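Chitin binding protein (Streptomyces lividans, PDB 5FTZ) is a copper-binding lytic polysaccharide monooxygenase of family AA10, which probably cleaves chitin by oxidation. Local coordinates at residues 10-13 against 14-18; 143-146 against 147-151; 99-102 against 103-107. All coordinates share one frame; numbering follows the deposited sequence.

Contact 1 of 3, residues 10-13 against 14-18; sequences RQKV and CQNGT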
loop_
_atom_site.group_PDB
_atom_site.type_symbol
_atom_site.label_atom_id
_atom_site.label_comp_id
_atom_site.label_asym_id
_atom_site.label_seq_id
_atom_site.Cartn_x
_atom_site.Cartn_y
_atom_site.Cartn_z
ATOM N N ARG A 10 -24.239 -17.101 -0.173
ATOM C CA ARG A 10 -24.777 -17.855 -1.274
ATOM C C ARG A 10 -23.720 -18.665 -1.979
ATOM O O ARG A 10 -24.007 -19.812 -2.363
ATOM C CB ARG A 10 -25.587 -16.961 -2.222
ATOM C CG ARG A 10 -26.881 -16.424 -1.650
ATOM C CD ARG A 10 -27.583 -15.533 -2.652
ATOM N NE ARG A 10 -28.830 -14.998 -2.077
ATOM C CZ ARG A 10 -29.569 -14.050 -2.647
ATOM N NH1 ARG A 10 -29.222 -13.538 -3.808
ATOM N NH2 ARG A 10 -30.649 -13.599 -1.994
ATOM N N GLN A 11 -22.552 -18.092 -2.227
ATOM C CA GLN A 11 -21.545 -18.880 -2.912
ATOM C C GLN A 11 -21.149 -20.103 -2.105
ATOM O O GLN A 11 -20.849 -21.162 -2.698
ATOM C CB GLN A 11 -20.331 -18.017 -3.285
ATOM C CG GLN A 11 -19.679 -17.171 -2.194
ATOM C CD GLN A 11 -20.160 -15.765 -2.203
ATOM O OE1 GLN A 11 -21.345 -15.516 -2.038
ATOM N NE2 GLN A 11 -19.265 -14.831 -2.375
ATOM N N LYS A 12 -21.128 -19.984 -0.789
ATOM C CA LYS A 12 -20.742 -21.127 0.029
ATOM C C LYS A 12 -21.855 -22.147 0.138
ATOM O O LYS A 12 -21.552 -23.362 0.133
ATOM C CB LYS A 12 -20.287 -20.640 1.398
ATOM C CG LYS A 12 -19.755 -21.727 2.340
ATOM C CD LYS A 12 -18.623 -22.539 1.730
ATOM C CE LYS A 12 -17.969 -23.384 2.814
ATOM N NZ LYS A 12 -16.796 -24.059 2.222
ATOM N N VAL A 13 -23.125 -21.753 0.207
ATOM C CA VAL A 13 -24.178 -22.738 0.191
ATOM C C VAL A 13 -24.235 -23.462 -1.135
ATOM O O VAL A 13 -24.583 -24.655 -1.164
ATOM C CB VAL A 13 -25.579 -22.243 0.595
ATOM C CG1 VAL A 13 -25.545 -21.664 2.011
ATOM C CG2 VAL A 13 -26.200 -21.306 -0.332
ATOM N N CYS A 14 -23.834 -22.821 -2.214
ATOM C CA CYS A 14 -23.701 -23.516 -3.509
ATOM C C CYS A 14 -22.523 -24.518 -3.451
ATOM O O CYS A 14 -22.694 -25.720 -3.774
ATOM C CB CYS A 14 -23.529 -22.456 -4.594
ATOM S SG CYS A 14 -25.000 -21.520 -5.017
ATOM N N GLN A 15 -21.406 -24.159 -2.897
ATOM C CA GLN A 15 -20.254 -25.073 -2.852
ATOM C C GLN A 15 -20.498 -26.244 -1.895
ATOM O O GLN A 15 -20.049 -27.381 -2.192
ATOM C CB GLN A 15 -18.990 -24.336 -2.522
ATOM C CG GLN A 15 -17.728 -25.197 -2.508
ATOM C CD GLN A 15 -17.519 -25.840 -1.167
ATOM O OE1 GLN A 15 -17.973 -25.373 -0.110
ATOM N NE2 GLN A 15 -16.782 -26.956 -1.181
ATOM N N ASN A 16 -21.202 -26.034 -0.794
ATOM C CA ASN A 16 -21.196 -26.995 0.279
ATOM C C ASN A 16 -22.255 -28.078 0.129
ATOM O O ASN A 16 -22.345 -28.939 0.993
ATOM C CB ASN A 16 -21.137 -26.317 1.643
ATOM C CG ASN A 16 -22.415 -25.787 2.086
ATOM O OD1 ASN A 16 -23.465 -26.019 1.461
ATOM N ND2 ASN A 16 -22.354 -24.965 3.194
ATOM N N GLY A 17 -23.021 -28.036 -0.952
ATOM C CA GLY A 17 -23.990 -29.101 -1.183
ATOM C C GLY A 17 -25.372 -28.747 -0.730
ATOM O O GLY A 17 -26.307 -29.534 -0.909
ATOM N N THR A 18 -25.546 -27.588 -0.104
ATOM C CA THR A 18 -26.837 -27.251 0.439
ATOM C C THR A 18 -27.835 -26.870 -0.649
ATOM O O THR A 18 -29.041 -27.112 -0.474
ATOM C CB THR A 18 -26.722 -26.111 1.477
ATOM O OG1 THR A 18 -25.781 -26.537 2.503
ATOM C CG2 THR A 18 -28.040 -25.850 2.173
#
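K12 NZ has two partners: it donates to Q15 OE1 at 2.9 Å, from above the amide plane (43° out of it), and is also hydrogen-bonded with Y3 OH. K12 and Q15 lie side by side on the outer side of the last turn of helix 10-15 and point the same way. The K12 chain starts with CG anti to the backbone N (chi1 -176°) and bends at chi2, which carries CD to 3.4 Å from Q15 OE1. A leucine in place of K12 would probably leave the amide oxygen of Q15 and the hydroxyl of Y3 without their charged partner. In the backbone of this turn N16 N donates to K12 O at 2.8 Å. The bonds C14 N to R10 O and Q15 N to Q11 O precede it in the same i to i+4 pattern. This short helix, in the connection after strand 2-6 of the AA10 fold, is tied by the disulfide C14-C22 to the loop that follows. Past it, G17 takes positive phi and the chain turns back. N16 OD1 holds this exit with two bonds. T18 N reaches it at 3.0 Å in the carbonyl plane, an Asx turn, and T18 OG1 at 2.6 Å. T18 N also makes a weak bond to V13 O, and T18 CB packs on V13 CB at 4.1 Å.

Contact 2 of 3, residues 143-146 against 147-151; sequences SGLS and GHHVI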
loop_
_atom_site.group_PDB
_atom_site.type_symbol
_atom_site.label_atom_id
_atom_site.label_comp_id
_atom_site.label_asym_id
_atom_site.label_seq_id
_atom_site.Cartn_x
_atom_site.Cartn_y
_atom_site.Cartn_z
ATOM N N SER A 143 -31.011 -3.694 14.317
ATOM C CA SER A 143 -32.330 -3.834 14.921
ATOM C C SER A 143 -33.450 -3.447 13.981
ATOM O O SER A 143 -33.218 -3.036 12.839
ATOM C CB SER A 143 -32.407 -3.082 16.230
ATOM O OG SER A 143 -32.481 -1.710 15.991
ATOM N N GLY A 144 -34.692 -3.579 14.463
ATOM C CA GLY A 144 -35.834 -3.124 13.707
ATOM C C GLY A 144 -36.213 -3.911 12.495
ATOM O O GLY A 144 -36.977 -3.387 11.631
ATOM N N LEU A 145 -35.745 -5.150 12.396
ATOM C CA LEU A 145 -35.989 -5.985 11.215
ATOM C C LEU A 145 -36.681 -7.287 11.594
ATOM O O LEU A 145 -36.475 -7.827 12.689
ATOM C CB LEU A 145 -34.674 -6.309 10.483
ATOM C CG LEU A 145 -33.868 -5.097 10.060
ATOM C CD1 LEU A 145 -32.565 -5.601 9.421
ATOM C CD2 LEU A 145 -34.599 -4.213 9.070
ATOM N N SER A 146 -37.459 -7.810 10.651
ATOM C CA SER A 146 -38.052 -9.116 10.809
ATOM C C SER A 146 -38.079 -9.838 9.452
ATOM O O SER A 146 -38.045 -9.222 8.411
ATOM C CB SER A 146 -39.490 -9.062 11.417
ATOM O OG SER A 146 -40.390 -8.503 10.497
ATOM N N GLY A 147 -38.157 -11.167 9.510
ATOM C CA GLY A 147 -38.314 -11.966 8.291
ATOM C C GLY A 147 -37.046 -12.031 7.483
ATOM O O GLY A 147 -35.974 -11.775 7.993
ATOM N N HIS A 148 -37.193 -12.427 6.232
ATOM C CA HIS A 148 -36.061 -12.615 5.304
ATOM C C HIS A 148 -35.397 -11.283 5.000
ATOM O O HIS A 148 -36.054 -10.371 4.554
ATOM C CB HIS A 148 -36.574 -13.290 4.039
ATOM C CG HIS A 148 -35.519 -13.537 2.998
ATOM N ND1 HIS A 148 -35.811 -13.515 1.649
ATOM C CD2 HIS A 148 -34.204 -13.851 3.118
ATOM C CE1 HIS A 148 -34.688 -13.728 0.968
ATOM N NE2 HIS A 148 -33.714 -14.013 1.840
ATOM N N HIS A 149 -34.063 -11.276 5.112
ATOM C CA HIS A 149 -33.230 -10.125 4.818
ATOM C C HIS A 149 -31.945 -10.686 4.193
ATOM O O HIS A 149 -31.691 -11.918 4.290
ATOM C CB HIS A 149 -32.921 -9.268 6.054
ATOM C CG HIS A 149 -34.058 -8.351 6.368
ATOM N ND1 HIS A 149 -34.265 -7.164 5.706
ATOM C CD2 HIS A 149 -35.083 -8.480 7.234
ATOM C CE1 HIS A 149 -35.374 -6.599 6.150
ATOM N NE2 HIS A 149 -35.891 -7.385 7.074
ATOM N N VAL A 150 -31.196 -9.828 3.551
ATOM C CA VAL A 150 -29.877 -10.162 3.029
ATOM C C VAL A 150 -28.836 -9.305 3.709
ATOM O O VAL A 150 -29.029 -8.081 3.859
ATOM C CB VAL A 150 -29.827 -10.000 1.510
ATOM C CG1 VAL A 150 -28.373 -10.102 0.999
ATOM C CG2 VAL A 150 -30.747 -11.044 0.839
ATOM N N ILE A 151 -27.762 -9.911 4.163
ATOM C CA ILE A 151 -26.558 -9.224 4.575
ATOM C C ILE A 151 -25.566 -9.316 3.463
ATOM O O ILE A 151 -25.260 -10.442 2.984
ATOM C CB ILE A 151 -26.017 -9.762 5.931
ATOM C CG1 ILE A 151 -26.981 -9.423 7.082
ATOM C CG2 ILE A 151 -24.587 -9.230 6.132
ATOM C CD1 ILE A 151 -26.718 -10.047 8.435
HETATM O O HOH W 1 -38.219 -6.097 8.306
HETATM O O HOH W 2 -38.347 -9.248 5.663
#
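L145 lies across one face of the imidazole of H149. This is where a surface loop of the beta-sandwich, coming from strand 134-140, enters strand 148-157. The two side chains run at a slant to each other. L145 CD1 stands over the middle of the ring, 4.2 Å from its centroid and only 2° off the normal, a CH-pi contact. L145 CD2 and CB lie on the same side, beyond the rim, each 3.8 Å from its nearest ring atom, H149 CE1 and H149 NE2 respectively. H149 has CG anti to its carbonyl carbon (chi1 -81°), which turns the ring back toward the loop. The carbonyl group of S146 sits at the ring edge, near its plane. Water 1 lies in the plane too, 2.9 Å from H149 NE2, and accepts from S146 N. The other nitrogen, ND1, bonds to T101 OG1, so both ends of the imidazole have a partner and its rotation is probably fixed. W105 also meets this ring, with the planes about 30° apart. H148 points away from the loop, and its ring nitrogens bond to D169 and Q107. Between S146 and H148 the chain bends at G147, whose phi is positive; a CB there would clash with S146 O. Water 2 bridges the bend, donating to S146 O and to H148 O, each at 2.8 Å.

Contact 3 of 3, residues 99-102 against 103-107; sequences YVTK and PGWNQ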
loop_
_atom_site.group_PDB
_atom_site.type_symbol
_atom_site.label_atom_id
_atom_site.label_comp_id
_atom_site.label_asym_id
_atom_site.label_seq_id
_atom_site.Cartn_x
_atom_site.Cartn_y
_atom_site.Cartn_z
ATOM N N TYR A 99 -23.621 -4.698 5.108
ATOM C CA TYR A 99 -24.840 -3.950 4.793
ATOM C C TYR A 99 -26.013 -4.880 4.993
ATOM O O TYR A 99 -25.870 -6.090 4.840
ATOM C CB TYR A 99 -24.882 -3.476 3.338
ATOM C CG TYR A 99 -23.699 -2.635 2.876
ATOM C CD1 TYR A 99 -22.515 -3.202 2.509
ATOM C CD2 TYR A 99 -23.779 -1.268 2.856
ATOM C CE1 TYR A 99 -21.465 -2.425 2.073
ATOM C CE2 TYR A 99 -22.698 -0.480 2.394
ATOM C CZ TYR A 99 -21.578 -1.072 2.022
ATOM O OH TYR A 99 -20.442 -0.398 1.572
ATOM N N VAL A 100 -27.190 -4.358 5.332
ATOM C CA VAL A 100 -28.382 -5.134 5.426
ATOM C C VAL A 100 -29.494 -4.528 4.520
ATOM O O VAL A 100 -29.495 -3.304 4.281
ATOM C CB VAL A 100 -28.863 -5.273 6.868
ATOM C CG1 VAL A 100 -29.322 -3.944 7.409
ATOM C CG2 VAL A 100 -29.904 -6.359 7.032
ATOM N N THR A 101 -30.423 -5.323 4.099
ATOM C CA THR A 101 -31.611 -4.862 3.417
ATOM C C THR A 101 -32.514 -4.062 4.353
ATOM O O THR A 101 -32.422 -4.127 5.573
ATOM C CB THR A 101 -32.333 -6.049 2.787
ATOM O OG1 THR A 101 -32.414 -7.121 3.742
ATOM C CG2 THR A 101 -31.605 -6.503 1.515
ATOM N N LYS A 102 -33.381 -3.257 3.716
ATOM C CA LYS A 102 -34.348 -2.418 4.432
ATOM C C LYS A 102 -35.671 -3.115 4.566
ATOM O O LYS A 102 -36.023 -3.971 3.769
ATOM C CB LYS A 102 -34.644 -1.146 3.605
ATOM C CG LYS A 102 -33.455 -0.245 3.507
ATOM C CD LYS A 102 -33.738 1.012 2.692
ATOM C CE LYS A 102 -33.936 0.696 1.258
ATOM N NZ LYS A 102 -33.487 1.832 0.390
ATOM N N PRO A 103 -36.455 -2.767 5.597
ATOM C CA PRO A 103 -37.845 -3.262 5.588
ATOM C C PRO A 103 -38.574 -2.985 4.297
ATOM O O PRO A 103 -38.460 -1.911 3.756
ATOM C CB PRO A 103 -38.487 -2.524 6.782
ATOM C CG PRO A 103 -37.350 -2.205 7.652
ATOM C CD PRO A 103 -36.257 -1.809 6.668
ATOM N N GLY A 104 -39.263 -3.974 3.782
ATOM C CA GLY A 104 -40.031 -3.788 2.555
ATOM C C GLY A 104 -39.222 -3.931 1.291
ATOM O O GLY A 104 -39.724 -3.656 0.192
ATOM N N TRP A 105 -37.977 -4.422 1.389
ATOM C CA TRP A 105 -37.139 -4.626 0.207
ATOM C C TRP A 105 -37.803 -5.603 -0.780
ATOM O O TRP A 105 -38.625 -6.434 -0.359
ATOM C CB TRP A 105 -35.751 -5.087 0.636
ATOM C CG TRP A 105 -35.677 -6.455 1.233
ATOM C CD1 TRP A 105 -36.065 -6.877 2.497
ATOM C CD2 TRP A 105 -35.118 -7.616 0.609
ATOM N NE1 TRP A 105 -35.773 -8.197 2.682
ATOM C CE2 TRP A 105 -35.158 -8.658 1.549
ATOM C CE3 TRP A 105 -34.530 -7.858 -0.626
ATOM C CZ2 TRP A 105 -34.673 -9.924 1.273
ATOM C CZ3 TRP A 105 -34.046 -9.095 -0.876
ATOM C CH2 TRP A 105 -34.127 -10.119 0.038
ATOM N N ASN A 106 -37.396 -5.487 -2.053
ATOM C CA ASN A 106 -37.995 -6.266 -3.089
ATOM C C ASN A 106 -37.319 -7.655 -3.115
ATOM O O ASN A 106 -36.230 -7.839 -3.644
ATOM C CB ASN A 106 -37.901 -5.580 -4.428
ATOM C CG ASN A 106 -38.645 -6.297 -5.517
ATOM O OD1 ASN A 106 -39.077 -7.458 -5.394
ATOM N ND2 ASN A 106 -38.737 -5.618 -6.666
ATOM N N GLN A 107 -38.014 -8.632 -2.569
ATOM C CA GLN A 107 -37.518 -9.993 -2.459
ATOM C C GLN A 107 -37.722 -10.794 -3.751
ATOM O O GLN A 107 -37.330 -11.943 -3.806
ATOM C CB GLN A 107 -38.233 -10.715 -1.321
ATOM C CG GLN A 107 -37.987 -10.107 0.017
ATOM C CD GLN A 107 -38.537 -10.910 1.141
ATOM O OE1 GLN A 107 -38.304 -12.149 1.215
ATOM N NE2 GLN A 107 -39.113 -10.236 2.097
#
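A type II beta turn from K102 to W105 reverses the chain after strand 93-100, closed by W105 N donating to K102 O at 3.1 Å. P103 and G104 fill its two corners. The proline ring suits the phi of the first corner. The second has positive phi, and a side chain on G104 would be jammed against the carbonyl oxygen of P103. The turn folds the indole of W105 back over T101. T101 CB sits above the five-membered ring, 3.7 Å from its centroid and 10° off the normal, a CH-pi contact. T101 CG2 lies on the same face but nearer the rim, 3.8 Å from W105 CD2. T101 OG1 is also on this face, 3.7 Å from W105 NE1. The indole starts between the backbone N and the carbonyl carbon of W105 (chi1 68°), and this brings its CD1 edge to 3.2 Å from K102 O. Q107 covers the opposite face, with CG 3.5 Å above the plane and offset toward the rim. The indole is thus held between a threonine before the turn and a glutamine after it. K102 sends its amine away from the turn, to a weak bond with S114 O. The polar atoms next to the indole bond to strand 148-157. W105 NE1 bonds to H148 O, and T101 OG1 to V150 N besides the imidazole of H149. These bonds are likely to fix both the rotation of the threonine hydroxyl and the tilt of the indole. T101 CB and CG2 give the indole face an apolar cover, while the hydrogen bonds of T101 OG1 and W105 NE1 fasten the turn to the neighbouring strand.

How the contacts relate
From the N terminus the order is contact 1, contact 3, contact 2. The three follow in series; none nests or crosses. Contact 1 ends the short helix after strand 2-6. Contact 3 reverses the chain after strand 93-100, and contact 2 leads from the loop after strand 134-140 into strand 148-157. Strands 93-100 and 148-157 are sheet neighbours, so contacts 2 and 3 meet, their centres 7 Å apart, and V150 packs on W105. Contact 1 lies about 21 Å from contact 2, between centres, yet R10 touches V150. D169 on strand 162-171 forms a salt bridge with R10 of contact 1 and is also the partner of H148 in contact 2.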